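Local coordinates for protein serpin B3 (Homo sapiens, PDB 4ZK3) that belongs to the serpin family, probably blocks target proteases as serpins do, and as Pso p27 in psoriasis forms large aggregates, at residues Phe16-Arg20 against Gln255-Glu259; Lys199-Asn203 against Arg386-Pro390; Ile210-Arg214 against Leu282-Arg286; Thr217-Phe221 against Leu232-Tyr236. All blocks are in the same frame, centred on the assembly; numbering follows the deposited sequence. Where two conformers were deposited one is given.

Contact 1 (Phe16-Arg20 against Gln255-Glu259); sequences FQQFR and QKLEE
Phe-16, on the N-terminal helix of the serpin fold, and Arg-20, four residues later, both reach the carboxylate of Glu-258 on the short helix 254-260, so that two parts distant in sequence meet chiefly through one acidic side chain. Phe-16 holds CG anti to its own N (chi1 -174°), which sends the ring across to the other helix. Its edge meets the carboxylate, with CZ 3.4 Å from Glu-258 OE2; the slightly positive rim of a phenyl ring suits an oxygen better than its face would. The same OE2 has a stronger partner in Arg-386, which forms a salt bridge with it, and this second charge probably steadies the buried acid. Gln-17 stays at the border, its amide NE2 lying in the plane of the Arg-20 guanidinium, at its edge. Arg-20 then arches over, bent at chi3 (71°), and lays one guanidinium face above Glu-258 CB. Its charge partner is Glu-258 OE1, 3.4 Å from Arg-20 NH2 but well out of the guanidinium plane, so the attraction is one of charges alone. A long side chain ending in a flat cation can do both while staying partly exposed. At the guanidinium's edge, Arg-20 NH2 comes within 3.6 Å of Gln-255 CG.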
loop_
_atom_site.group_PDB
_atom_site.type_symbol
_atom_site.label_atom_id
_atom_site.label_comp_id
_atom_site.label_asym_id
_atom_site.label_seq_id
_atom_site.Cartn_x
_atom_site.Cartn_y
_atom_site.Cartn_z
ATOM N N PHE A 16 5.026 -3.297 -8.274
ATOM C CA PHE A 16 4.933 -4.735 -8.172
ATOM C C PHE A 16 6.025 -5.447 -8.995
ATOM O O PHE A 16 6.629 -6.397 -8.522
ATOM C CB PHE A 16 3.546 -5.205 -8.589
ATOM C CG PHE A 16 3.336 -6.660 -8.379
ATOM C CD1 PHE A 16 3.047 -7.158 -7.138
ATOM C CD2 PHE A 16 3.502 -7.558 -9.418
ATOM C CE1 PHE A 16 2.875 -8.508 -6.932
ATOM C CE2 PHE A 16 3.334 -8.915 -9.233
ATOM C CZ PHE A 16 3.047 -9.394 -7.978
ATOM N N GLN A 17 6.237 -4.985 -10.229
ATOM C CA GLN A 17 7.279 -5.545 -11.149
ATOM C C GLN A 17 8.684 -5.426 -10.556
ATOM O O GLN A 17 9.457 -6.340 -10.637
ATOM C CB GLN A 17 7.182 -4.879 -12.533
ATOM C CG GLN A 17 5.802 -4.912 -13.209
ATOM C CD GLN A 17 5.286 -6.283 -13.699
ATOM O OE1 GLN A 17 4.610 -6.361 -14.736
ATOM N NE2 GLN A 17 5.560 -7.336 -12.972
ATOM N N GLN A 18 8.985 -4.362 -9.844
ATOM C CA GLN A 18 10.245 -4.280 -9.118
ATOM C C GLN A 18 10.320 -5.240 -7.947
ATOM O O GLN A 18 11.336 -5.946 -7.772
ATOM C CB GLN A 18 10.533 -2.838 -8.658
ATOM C CG GLN A 18 10.612 -1.872 -9.849
ATOM C CD GLN A 18 11.727 -2.294 -10.817
ATOM O OE1 GLN A 18 12.869 -2.590 -10.404
ATOM N NE2 GLN A 18 11.367 -2.427 -12.080
ATOM N N PHE A 19 9.229 -5.314 -7.181
ATOM C CA PHE A 19 9.160 -6.134 -5.999
ATOM C C PHE A 19 9.311 -7.622 -6.343
ATOM O O PHE A 19 9.867 -8.381 -5.548
ATOM C CB PHE A 19 7.851 -5.930 -5.231
ATOM C CG PHE A 19 7.708 -4.582 -4.614
ATOM C CD1 PHE A 19 8.787 -3.779 -4.372
ATOM C CD2 PHE A 19 6.450 -4.125 -4.246
ATOM C CE1 PHE A 19 8.628 -2.536 -3.828
ATOM C CE2 PHE A 19 6.292 -2.893 -3.674
ATOM C CZ PHE A 19 7.386 -2.089 -3.465
ATOM N N ARG A 20 8.850 -8.000 -7.509
ATOM C CA ARG A 20 9.019 -9.368 -7.982
ATOM C C ARG A 20 10.465 -9.878 -7.978
ATOM O O ARG A 20 10.689 -11.096 -7.941
ATOM C CB ARG A 20 8.538 -9.498 -9.399
ATOM C CG ARG A 20 7.038 -9.366 -9.491
ATOM C CD ARG A 20 6.573 -9.595 -10.891
ATOM N NE ARG A 20 6.729 -11.005 -11.195
ATOM C CZ ARG A 20 6.596 -11.531 -12.397
ATOM N NH1 ARG A 20 6.254 -10.767 -13.405
ATOM N NH2 ARG A 20 6.765 -12.833 -12.581
ATOM N N GLN A 255 2.786 -17.050 -12.574
ATOM C CA GLN A 255 3.761 -16.267 -13.346
ATOM C C GLN A 255 3.146 -15.648 -14.591
ATOM O O GLN A 255 3.436 -14.495 -14.898
ATOM C CB GLN A 255 5.016 -17.089 -13.701
ATOM C CG GLN A 255 6.329 -16.356 -13.429
ATOM C CD GLN A 255 7.403 -16.665 -14.467
ATOM O OE1 GLN A 255 8.433 -17.235 -14.145
ATOM N NE2 GLN A 255 7.162 -16.277 -15.716
ATOM N N LYS A 256 2.256 -16.354 -15.269
ATOM C CA LYS A 256 1.605 -15.763 -16.439
ATOM C C LYS A 256 0.664 -14.632 -16.031
ATOM O O LYS A 256 0.686 -13.548 -16.642
ATOM C CB LYS A 256 0.782 -16.781 -17.241
ATOM C CG LYS A 256 0.286 -16.234 -18.596
ATOM C CD LYS A 256 -0.944 -16.968 -19.119
ATOM C CE LYS A 256 -1.400 -16.431 -20.471
ATOM N NZ LYS A 256 -2.356 -17.332 -21.193
ATOM N N LEU A 257 -0.175 -14.896 -15.022
ATOM C CA LEU A 257 -1.125 -13.900 -14.542
ATOM C C LEU A 257 -0.383 -12.631 -14.185
ATOM O O LEU A 257 -0.828 -11.538 -14.535
ATOM C CB LEU A 257 -1.884 -14.438 -13.344
ATOM C CG LEU A 257 -3.013 -13.607 -12.737
ATOM C CD1 LEU A 257 -4.099 -13.351 -13.767
ATOM C CD2 LEU A 257 -3.582 -14.333 -11.513
ATOM N N GLU A 258 0.774 -12.765 -13.544
ATOM C CA GLU A 258 1.554 -11.579 -13.190
ATOM C C GLU A 258 2.030 -10.788 -14.421
ATOM O O GLU A 258 2.137 -9.575 -14.357
ATOM C CB GLU A 258 2.725 -11.920 -12.276
ATOM C CG GLU A 258 2.306 -12.416 -10.890
ATOM C CD GLU A 258 3.480 -12.969 -10.097
ATOM O OE1 GLU A 258 4.203 -13.848 -10.631
ATOM O OE2 GLU A 258 3.687 -12.553 -8.952
ATOM N N GLU A 259 2.320 -11.479 -15.519
ATOM C CA GLU A 259 2.784 -10.825 -16.744
ATOM C C GLU A 259 1.657 -10.075 -17.421
ATOM O O GLU A 259 1.834 -8.980 -17.932
ATOM C CB GLU A 259 3.393 -11.865 -17.699
ATOM C CG GLU A 259 4.750 -12.408 -17.234
ATOM C CD GLU A 259 5.146 -13.732 -17.914
ATOM O OE1 GLU A 259 4.374 -14.268 -18.760
ATOM O OE2 GLU A 259 6.239 -14.253 -17.587
#

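Contact 2 (Lys199-Asn203 against Arg386-Pro390); sequences KFWPN and RFSSP
Phe-200 and Phe-387 meet as an offset edge-to-face pair, their planes at 76° and their ring centroids 5.2 Å apart. Phe-387 presents its edge: CE2 stands over one face of Phe-200, displaced toward the rim, while Phe-200 CZ comes to 3.6 Å from Phe-387 CD2. Both residues carry CG anti to the backbone N, and for Phe-200 (chi1 -175°) this swings the ring off its strand toward the C-terminal tail. The rest of the Phe-200 ring is used as well. Its edge atom CE1 lies 3.4 Å from Ser-388 O, near the ring plane, and CD1 rests 3.7 Å from Pro-390 CD. Two prolines suit these places, since each offers a compact, rigid apolar surface: Pro-202 where the chain turns a corner, Pro-390 at the C terminus. Pro-202 places CB 3.5 Å from Ser-388 O and CG near Ser-389 OG. Ser-388 O is thus buried among carbon atoms and finds no hydrogen-bonding partner in the model, a small cost that the aromatic C-H edge may partly offset. The contact brings strand 196-201, at the edge of serpin sheet C, against the tail that follows strand 380-387 of sheet B. Ile-210 of strand 206-224 touches both phenylalanines, and Phe-369 and Phe-287 pack further round Phe-387.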
loop_
_atom_site.group_PDB
_atom_site.type_symbol
_atom_site.label_atom_id
_atom_site.label_comp_id
_atom_site.label_asym_id
_atom_site.label_seq_id
_atom_site.Cartn_x
_atom_site.Cartn_y
_atom_site.Cartn_z
ATOM N N LYS A 199 -3.392 -28.803 3.111
ATOM C CA LYS A 199 -2.155 -28.485 2.459
ATOM C C LYS A 199 -2.321 -27.210 1.642
ATOM O O LYS A 199 -3.359 -26.973 1.104
ATOM C CB LYS A 199 -1.772 -29.649 1.559
ATOM C CG LYS A 199 -1.678 -30.930 2.365
ATOM C CD LYS A 199 -1.194 -32.090 1.527
ATOM C CE LYS A 199 -1.352 -33.379 2.327
ATOM N NZ LYS A 199 -0.512 -34.426 1.705
ATOM N N PHE A 200 -1.275 -26.414 1.592
ATOM C CA PHE A 200 -1.144 -25.311 0.680
ATOM C C PHE A 200 0.046 -25.641 -0.149
ATOM O O PHE A 200 1.076 -25.976 0.410
ATOM C CB PHE A 200 -0.839 -23.984 1.411
ATOM C CG PHE A 200 -0.819 -22.783 0.506
ATOM C CD1 PHE A 200 0.328 -22.410 -0.115
ATOM C CD2 PHE A 200 -1.970 -22.037 0.290
ATOM C CE1 PHE A 200 0.371 -21.301 -0.922
ATOM C CE2 PHE A 200 -1.939 -20.922 -0.509
ATOM C CZ PHE A 200 -0.774 -20.557 -1.133
ATOM N N TRP A 201 -0.087 -25.570 -1.479
ATOM C CA TRP A 201 0.994 -25.956 -2.399
ATOM C C TRP A 201 1.644 -24.704 -2.991
ATOM O O TRP A 201 1.051 -24.062 -3.838
ATOM C CB TRP A 201 0.493 -26.836 -3.578
ATOM C CG TRP A 201 -0.132 -28.229 -3.295
ATOM C CD1 TRP A 201 -1.466 -28.508 -3.138
ATOM C CD2 TRP A 201 0.538 -29.514 -3.272
ATOM N NE1 TRP A 201 -1.662 -29.872 -2.978
ATOM C CE2 TRP A 201 -0.447 -30.506 -3.043
ATOM C CE3 TRP A 201 1.864 -29.917 -3.393
ATOM C CZ2 TRP A 201 -0.132 -31.866 -2.919
ATOM C CZ3 TRP A 201 2.178 -31.285 -3.263
ATOM C CH2 TRP A 201 1.181 -32.230 -3.029
ATOM N N PRO A 202 2.852 -24.346 -2.543
ATOM C CA PRO A 202 3.538 -23.225 -3.160
ATOM C C PRO A 202 4.031 -23.547 -4.543
ATOM O O PRO A 202 4.100 -22.644 -5.379
ATOM C CB PRO A 202 4.696 -22.957 -2.222
ATOM C CG PRO A 202 4.228 -23.521 -0.913
ATOM C CD PRO A 202 3.509 -24.754 -1.299
ATOM N N ASN A 203 4.385 -24.822 -4.758
ATOM C CA ASN A 203 4.739 -25.360 -6.081
ATOM C C ASN A 203 3.905 -26.579 -6.344
ATOM O O ASN A 203 3.168 -27.054 -5.462
ATOM C CB ASN A 203 6.223 -25.746 -6.126
ATOM C CG ASN A 203 7.132 -24.554 -5.882
ATOM O OD1 ASN A 203 7.241 -23.665 -6.728
ATOM N ND2 ASN A 203 7.774 -24.514 -4.714
ATOM N N ARG A 386 0.743 -10.440 -2.832
ATOM C CA ARG A 386 0.824 -11.792 -3.359
ATOM C C ARG A 386 1.144 -12.725 -2.208
ATOM O O ARG A 386 2.092 -12.462 -1.411
ATOM C CB ARG A 386 1.943 -11.946 -4.383
ATOM C CG ARG A 386 2.169 -13.431 -4.739
ATOM C CD ARG A 386 3.264 -13.609 -5.725
ATOM N NE ARG A 386 4.539 -13.485 -5.118
ATOM C CZ ARG A 386 5.681 -13.169 -5.747
ATOM N NH1 ARG A 386 5.737 -12.865 -7.034
ATOM N NH2 ARG A 386 6.802 -13.149 -5.046
ATOM N N PHE A 387 0.308 -13.733 -2.061
ATOM C CA PHE A 387 0.529 -14.807 -1.082
ATOM C C PHE A 387 1.037 -16.054 -1.783
ATOM O O PHE A 387 0.275 -16.715 -2.460
ATOM C CB PHE A 387 -0.776 -15.176 -0.415
ATOM C CG PHE A 387 -0.597 -16.096 0.775
ATOM C CD1 PHE A 387 0.036 -15.641 1.927
ATOM C CD2 PHE A 387 -1.033 -17.435 0.715
ATOM C CE1 PHE A 387 0.195 -16.484 3.015
ATOM C CE2 PHE A 387 -0.898 -18.270 1.813
ATOM C CZ PHE A 387 -0.278 -17.785 2.963
ATOM N N SER A 388 2.326 -16.354 -1.628
ATOM C CA SER A 388 2.986 -17.467 -2.274
ATOM C C SER A 388 3.181 -18.651 -1.348
ATOM O O SER A 388 3.256 -19.787 -1.809
ATOM C CB SER A 388 4.369 -17.010 -2.749
ATOM O OG SER A 388 4.225 -15.974 -3.725
ATOM N N SER A 389 3.377 -18.379 -0.057
ATOM C CA SER A 389 3.553 -19.437 0.942
ATOM C C SER A 389 3.301 -18.983 2.353
ATOM O O SER A 389 3.742 -17.907 2.715
ATOM C CB SER A 389 4.992 -19.955 0.925
ATOM O OG SER A 389 5.153 -20.963 1.927
ATOM N N PRO A 390 2.682 -19.842 3.183
ATOM C CA PRO A 390 2.846 -19.572 4.608
ATOM C C PRO A 390 4.295 -19.787 5.039
ATOM O O PRO A 390 5.144 -20.304 4.310
ATOM C CB PRO A 390 1.919 -20.584 5.292
ATOM C CG PRO A 390 1.777 -21.691 4.322
ATOM C CD PRO A 390 2.092 -21.166 2.937
ATOM O OXT PRO A 390 4.665 -19.391 6.139
#

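Contact 3 (Ile210-Arg214 against Leu282-Arg286); sequences IQMMR and LHLPR
Met-213 and Leu-284 form a hydrogen-bonded pair between two antiparallel strands of serpin sheet C, flanked by the non-hydrogen-bonded pairs Met-212 with Pro-285 and Arg-214 with His-283. Met-213 N gives its hydrogen to Leu-284 O, and Leu-284 N returns one to Met-213 O at 2.9 Å. Proline fits at 285 because that position makes no N-H bond to the partner strand; its ring packs instead against Met-212 SD and, tightly, against Ile-210 CD1, 3.5 Å from Pro-285 CB.

The side chain of Met-213 points off the sheet alongside that of Leu-284 and crosses Arg-286 at about a right angle. CB lies 3.2 Å from Leu-284 O, CG stays near the same oxygen and meets Arg-286 CG at 3.7 Å, and SD remains beside that carbon at 3.9 Å. The bend at chi3 (-61°) then brings the methyl CE to Leu-284 CD2. An unbranched, flexible thioether can follow such a path, and Val-336 packs on both Met-213 and Leu-284.

Over the sheet's other face Arg-214 lies beside His-283, and its methylene CD sits almost over the centre of the imidazole, 3.6 Å from the centroid and 14° off the normal, a CH-pi contact. Further along, Arg-286 N bonds to Gln-211 O, and in place of a direct return bond a water accepts from Gln-211 N while donating to Arg-286 O at 2.7 Å.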
loop_
_atom_site.group_PDB
_atom_site.type_symbol
_atom_site.label_atom_id
_atom_site.label_comp_id
_atom_site.label_asym_id
_atom_site.label_seq_id
_atom_site.Cartn_x
_atom_site.Cartn_y
_atom_site.Cartn_z
ATOM N N ILE A 210 -1.567 -25.448 6.639
ATOM C CA ILE A 210 -2.209 -24.158 6.707
ATOM C C ILE A 210 -3.603 -24.360 7.297
ATOM O O ILE A 210 -4.229 -25.413 7.145
ATOM C CB ILE A 210 -2.309 -23.490 5.283
ATOM C CG1 ILE A 210 -2.181 -21.975 5.418
ATOM C CG2 ILE A 210 -3.605 -23.949 4.566
ATOM C CD1 ILE A 210 -1.999 -21.218 4.121
ATOM N N GLN A 211 -4.126 -23.342 7.960
ATOM C CA GLN A 211 -5.491 -23.410 8.449
ATOM C C GLN A 211 -6.404 -22.835 7.364
ATOM O O GLN A 211 -6.312 -21.638 6.998
ATOM C CB GLN A 211 -5.618 -22.665 9.770
ATOM C CG GLN A 211 -4.794 -23.264 10.911
ATOM C CD GLN A 211 -5.322 -24.641 11.315
ATOM O OE1 GLN A 211 -4.658 -25.658 11.088
ATOM N NE2 GLN A 211 -6.537 -24.680 11.818
ATOM N N MET A 212 -7.270 -23.674 6.816
ATOM C CA MET A 212 -8.140 -23.262 5.705
ATOM C C MET A 212 -9.537 -22.938 6.139
ATOM O O MET A 212 -10.243 -23.794 6.634
ATOM C CB MET A 212 -8.198 -24.344 4.596
ATOM C CG MET A 212 -8.939 -23.860 3.324
ATOM S SD MET A 212 -7.950 -22.592 2.466
ATOM C CE MET A 212 -6.645 -23.560 1.761
ATOM N N MET A 213 -9.976 -21.695 5.907
ATOM C CA MET A 213 -11.331 -21.317 6.266
ATOM C C MET A 213 -12.231 -21.652 5.085
ATOM O O MET A 213 -11.793 -21.642 3.930
ATOM C CB MET A 213 -11.453 -19.825 6.604
ATOM C CG MET A 213 -10.351 -19.260 7.486
ATOM S SD MET A 213 -10.589 -17.493 7.795
ATOM C CE MET A 213 -10.528 -16.762 6.148
ATOM N N ARG A 214 -13.480 -21.925 5.355
ATOM C CA ARG A 214 -14.374 -22.479 4.332
ATOM C C ARG A 214 -15.765 -21.947 4.571
ATOM O O ARG A 214 -16.186 -21.840 5.709
ATOM C CB ARG A 214 -14.394 -23.993 4.384
ATOM C CG ARG A 214 -12.991 -24.604 4.250
ATOM C CD ARG A 214 -12.888 -26.133 4.099
ATOM N NE ARG A 214 -13.169 -26.848 5.323
ATOM C CZ ARG A 214 -14.386 -27.203 5.723
ATOM N NH1 ARG A 214 -15.452 -26.863 5.008
ATOM N NH2 ARG A 214 -14.555 -27.885 6.855
ATOM N N LEU A 282 -15.966 -21.258 -1.203
ATOM C CA LEU A 282 -14.756 -20.445 -1.014
ATOM C C LEU A 282 -13.926 -21.087 0.084
ATOM O O LEU A 282 -14.398 -21.231 1.173
ATOM C CB LEU A 282 -15.115 -19.013 -0.608
ATOM C CG LEU A 282 -13.985 -18.091 -0.109
ATOM C CD1 LEU A 282 -12.856 -18.000 -1.145
ATOM C CD2 LEU A 282 -14.635 -16.770 0.226
ATOM N N HIS A 283 -12.705 -21.481 -0.246
ATOM C CA HIS A 283 -11.707 -21.899 0.739
ATOM C C HIS A 283 -10.626 -20.823 0.701
ATOM O O HIS A 283 -9.947 -20.599 -0.351
ATOM C CB HIS A 283 -11.131 -23.285 0.416
ATOM C CG HIS A 283 -12.127 -24.429 0.509
ATOM N ND1 HIS A 283 -11.736 -25.745 0.332
ATOM C CD2 HIS A 283 -13.457 -24.471 0.774
ATOM C CE1 HIS A 283 -12.789 -26.538 0.453
ATOM N NE2 HIS A 283 -13.849 -25.799 0.707
ATOM N N LEU A 284 -10.470 -20.140 1.836
ATOM C CA LEU A 284 -9.479 -19.059 2.009
ATOM C C LEU A 284 -8.681 -19.305 3.274
ATOM O O LEU A 284 -9.264 -19.536 4.313
ATOM C CB LEU A 284 -10.252 -17.723 2.127
ATOM C CG LEU A 284 -9.422 -16.425 2.107
ATOM C CD1 LEU A 284 -8.850 -16.145 0.727
ATOM C CD2 LEU A 284 -10.225 -15.232 2.585
ATOM N N PRO A 285 -7.364 -19.289 3.197
ATOM C CA PRO A 285 -6.557 -19.569 4.384
ATOM C C PRO A 285 -6.514 -18.383 5.385
ATOM O O PRO A 285 -6.697 -17.220 5.016
ATOM C CB PRO A 285 -5.190 -19.859 3.816
ATOM C CG PRO A 285 -5.163 -19.057 2.528
ATOM C CD PRO A 285 -6.551 -19.086 2.000
ATOM N N ARG A 286 -6.347 -18.710 6.658
ATOM C CA ARG A 286 -5.956 -17.735 7.665
ATOM C C ARG A 286 -4.544 -17.494 7.301
ATOM O O ARG A 286 -3.814 -18.457 7.033
ATOM C CB ARG A 286 -5.967 -18.347 9.070
ATOM C CG ARG A 286 -7.334 -18.693 9.587
ATOM C CD ARG A 286 -7.347 -19.279 11.024
ATOM N NE ARG A 286 -6.449 -18.587 11.928
ATOM C CZ ARG A 286 -6.782 -17.672 12.838
ATOM N NH1 ARG A 286 -8.038 -17.329 13.095
ATOM N NH2 ARG A 286 -5.818 -17.114 13.531
HETATM O O HOH W 1 -3.041 -20.619 8.511
#

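Contact 4 (Thr217-Phe221 against Leu232-Tyr236); sequences TSFHF and LEIPY
A strongly twisted beta hairpin joins strand 206-224 to strand 229-235, and here Phe-221 and Leu-232 face each other as an antiparallel non-hydrogen-bonded pair. The two strand segments run at 130°, so they diverge quickly from this pair. The backbone bond Glu-233 N to His-220 O is nearly straight (173°, 3.1 Å). The return bond is replaced by a water, which accepts from His-220 N and donates to Glu-233 O and OE1. The side chains add a second tie: His-220 ND1 donates to Glu-233 OE1 at 2.9 Å, with the oxygen close to the imidazole plane. Glu-233, its CG anti to N (chi1 176°), extends beside the histidine; OE1 is thus held by ring and water, while OE2 is hydrogen-bonded to Ser-242. These bonds satisfy an acid that is buried. On the apolar side Leu-232 CD1 nestles 3.6 Å from Phe-219 CB and 4.0 Å from the edge of Phe-221 at CD2. The large Phe-219 ring continues this apolar packing, CE1 reaching Ile-234 CG2 at 4.2 Å. Leu-282 packs on both Phe-219 and Leu-232. The arrangement is that of the hairpin of serpin sheet B, begun by the far half of strand 206-224 after it has left sheet C.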
loop_
_atom_site.group_PDB
_atom_site.type_symbol
_atom_site.label_atom_id
_atom_site.label_comp_id
_atom_site.label_asym_id
_atom_site.label_seq_id
_atom_site.Cartn_x
_atom_site.Cartn_y
_atom_site.Cartn_z
ATOM N N THR A 217 -21.392 -19.569 -0.130
ATOM C CA THR A 217 -22.226 -18.352 -0.171
ATOM C C THR A 217 -22.122 -17.714 -1.559
ATOM O O THR A 217 -21.315 -18.146 -2.382
ATOM C CB THR A 217 -21.838 -17.368 0.963
ATOM O OG1 THR A 217 -22.280 -16.044 0.652
ATOM C CG2 THR A 217 -20.365 -17.354 1.146
ATOM N N SER A 218 -22.985 -16.761 -1.858
ATOM C CA SER A 218 -22.895 -16.122 -3.164
ATOM C C SER A 218 -22.076 -14.820 -3.130
ATOM O O SER A 218 -22.172 -14.024 -2.208
ATOM C CB SER A 218 -24.275 -15.901 -3.769
ATOM O OG SER A 218 -24.785 -14.685 -3.350
ATOM N N PHE A 219 -21.254 -14.638 -4.152
ATOM C CA PHE A 219 -20.291 -13.549 -4.210
ATOM C C PHE A 219 -20.283 -13.110 -5.651
ATOM O O PHE A 219 -20.576 -13.936 -6.504
ATOM C CB PHE A 219 -18.891 -14.098 -3.944
ATOM C CG PHE A 219 -18.595 -14.455 -2.520
ATOM C CD1 PHE A 219 -18.576 -13.489 -1.522
ATOM C CD2 PHE A 219 -18.232 -15.764 -2.191
ATOM C CE1 PHE A 219 -18.248 -13.844 -0.225
ATOM C CE2 PHE A 219 -17.896 -16.111 -0.908
ATOM C CZ PHE A 219 -17.898 -15.157 0.077
ATOM N N HIS A 220 -19.879 -11.877 -5.937
ATOM C CA HIS A 220 -19.526 -11.505 -7.316
ATOM C C HIS A 220 -18.273 -12.268 -7.744
ATOM O O HIS A 220 -17.226 -12.280 -7.064
ATOM C CB HIS A 220 -19.302 -9.981 -7.496
ATOM C CG HIS A 220 -20.544 -9.173 -7.309
ATOM N ND1 HIS A 220 -20.728 -8.320 -6.244
ATOM C CD2 HIS A 220 -21.689 -9.123 -8.031
ATOM C CE1 HIS A 220 -21.936 -7.788 -6.308
ATOM N NE2 HIS A 220 -22.541 -8.262 -7.381
ATOM N N PHE A 221 -18.403 -12.897 -8.904
ATOM C CA PHE A 221 -17.477 -13.849 -9.410
ATOM C C PHE A 221 -17.258 -13.652 -10.929
ATOM O O PHE A 221 -18.126 -13.165 -11.649
ATOM C CB PHE A 221 -17.989 -15.270 -9.085
ATOM C CG PHE A 221 -17.188 -16.354 -9.740
ATOM C CD1 PHE A 221 -17.432 -16.719 -11.070
ATOM C CD2 PHE A 221 -16.170 -16.996 -9.051
ATOM C CE1 PHE A 221 -16.669 -17.675 -11.709
ATOM C CE2 PHE A 221 -15.401 -17.954 -9.685
ATOM C CZ PHE A 221 -15.655 -18.307 -11.023
ATOM N N LEU A 232 -12.598 -13.179 -7.493
ATOM C CA LEU A 232 -13.641 -13.098 -6.514
ATOM C C LEU A 232 -13.614 -11.794 -5.721
ATOM O O LEU A 232 -12.542 -11.335 -5.316
ATOM C CB LEU A 232 -13.540 -14.281 -5.538
ATOM C CG LEU A 232 -14.731 -14.574 -4.652
ATOM C CD1 LEU A 232 -15.848 -15.190 -5.473
ATOM C CD2 LEU A 232 -14.356 -15.574 -3.601
ATOM N N GLU A 233 -14.800 -11.222 -5.458
ATOM C CA GLU A 233 -14.938 -10.088 -4.543
ATOM C C GLU A 233 -15.526 -10.589 -3.233
ATOM O O GLU A 233 -16.569 -11.208 -3.208
ATOM C CB GLU A 233 -15.816 -8.952 -5.124
ATOM C CG GLU A 233 -16.053 -7.802 -4.169
ATOM C CD GLU A 233 -17.335 -7.059 -4.367
ATOM O OE1 GLU A 233 -18.345 -7.664 -4.787
ATOM O OE2 GLU A 233 -17.340 -5.864 -4.016
ATOM N N ILE A 234 -14.842 -10.275 -2.143
ATOM C CA ILE A 234 -15.268 -10.654 -0.811
ATOM C C ILE A 234 -15.533 -9.342 -0.082
ATOM O O ILE A 234 -14.593 -8.696 0.344
ATOM C CB ILE A 234 -14.203 -11.479 -0.047
ATOM C CG1 ILE A 234 -13.645 -12.602 -0.908
ATOM C CG2 ILE A 234 -14.800 -12.047 1.227
ATOM C CD1 ILE A 234 -12.499 -13.417 -0.336
ATOM N N PRO A 235 -16.821 -8.933 0.054
ATOM C CA PRO A 235 -17.039 -7.616 0.663
ATOM C C PRO A 235 -16.787 -7.564 2.165
ATOM O O PRO A 235 -17.048 -8.531 2.886
ATOM C CB PRO A 235 -18.515 -7.345 0.406
ATOM C CG PRO A 235 -18.900 -8.236 -0.740
ATOM C CD PRO A 235 -18.064 -9.476 -0.552
ATOM N N TYR A 236 -16.374 -6.393 2.634
ATOM C CA TYR A 236 -16.450 -6.084 4.039
ATOM C C TYR A 236 -17.841 -5.616 4.384
ATOM O O TYR A 236 -18.568 -5.100 3.562
ATOM C CB TYR A 236 -15.353 -5.086 4.436
ATOM C CG TYR A 236 -13.976 -5.720 4.266
ATOM C CD1 TYR A 236 -13.481 -6.613 5.233
ATOM C CD2 TYR A 236 -13.193 -5.435 3.176
ATOM C CE1 TYR A 236 -12.254 -7.238 5.085
ATOM C CE2 TYR A 236 -11.948 -6.041 2.991
ATOM C CZ TYR A 236 -11.486 -6.950 3.953
ATOM O OH TYR A 236 -10.290 -7.569 3.807
HETATM O O HOH W 2 -19.041 -10.299 -3.774
#

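From the N terminus, the first helix waits some 235 residues before contact 1 brings helix 254-260 against it. Strand 196-201 lies within that loop but reaches across to the C-terminal tail in contact 2, so contacts 1 and 2 cross; they touch where Glu-258 meets Arg-386. Strand 206-224 serves both contact 3 and contact 4. The hairpin of contact 4 closes at once and is nested inside the loops of the other three. Contact 3, itself nested within contact 2, crosses contact 1. Ile-210 packs contact 3 onto contact 2, and Leu-282 packs it onto contact 4. Together they tie sheet C to sheet B and to helices 4-19 and 254-260.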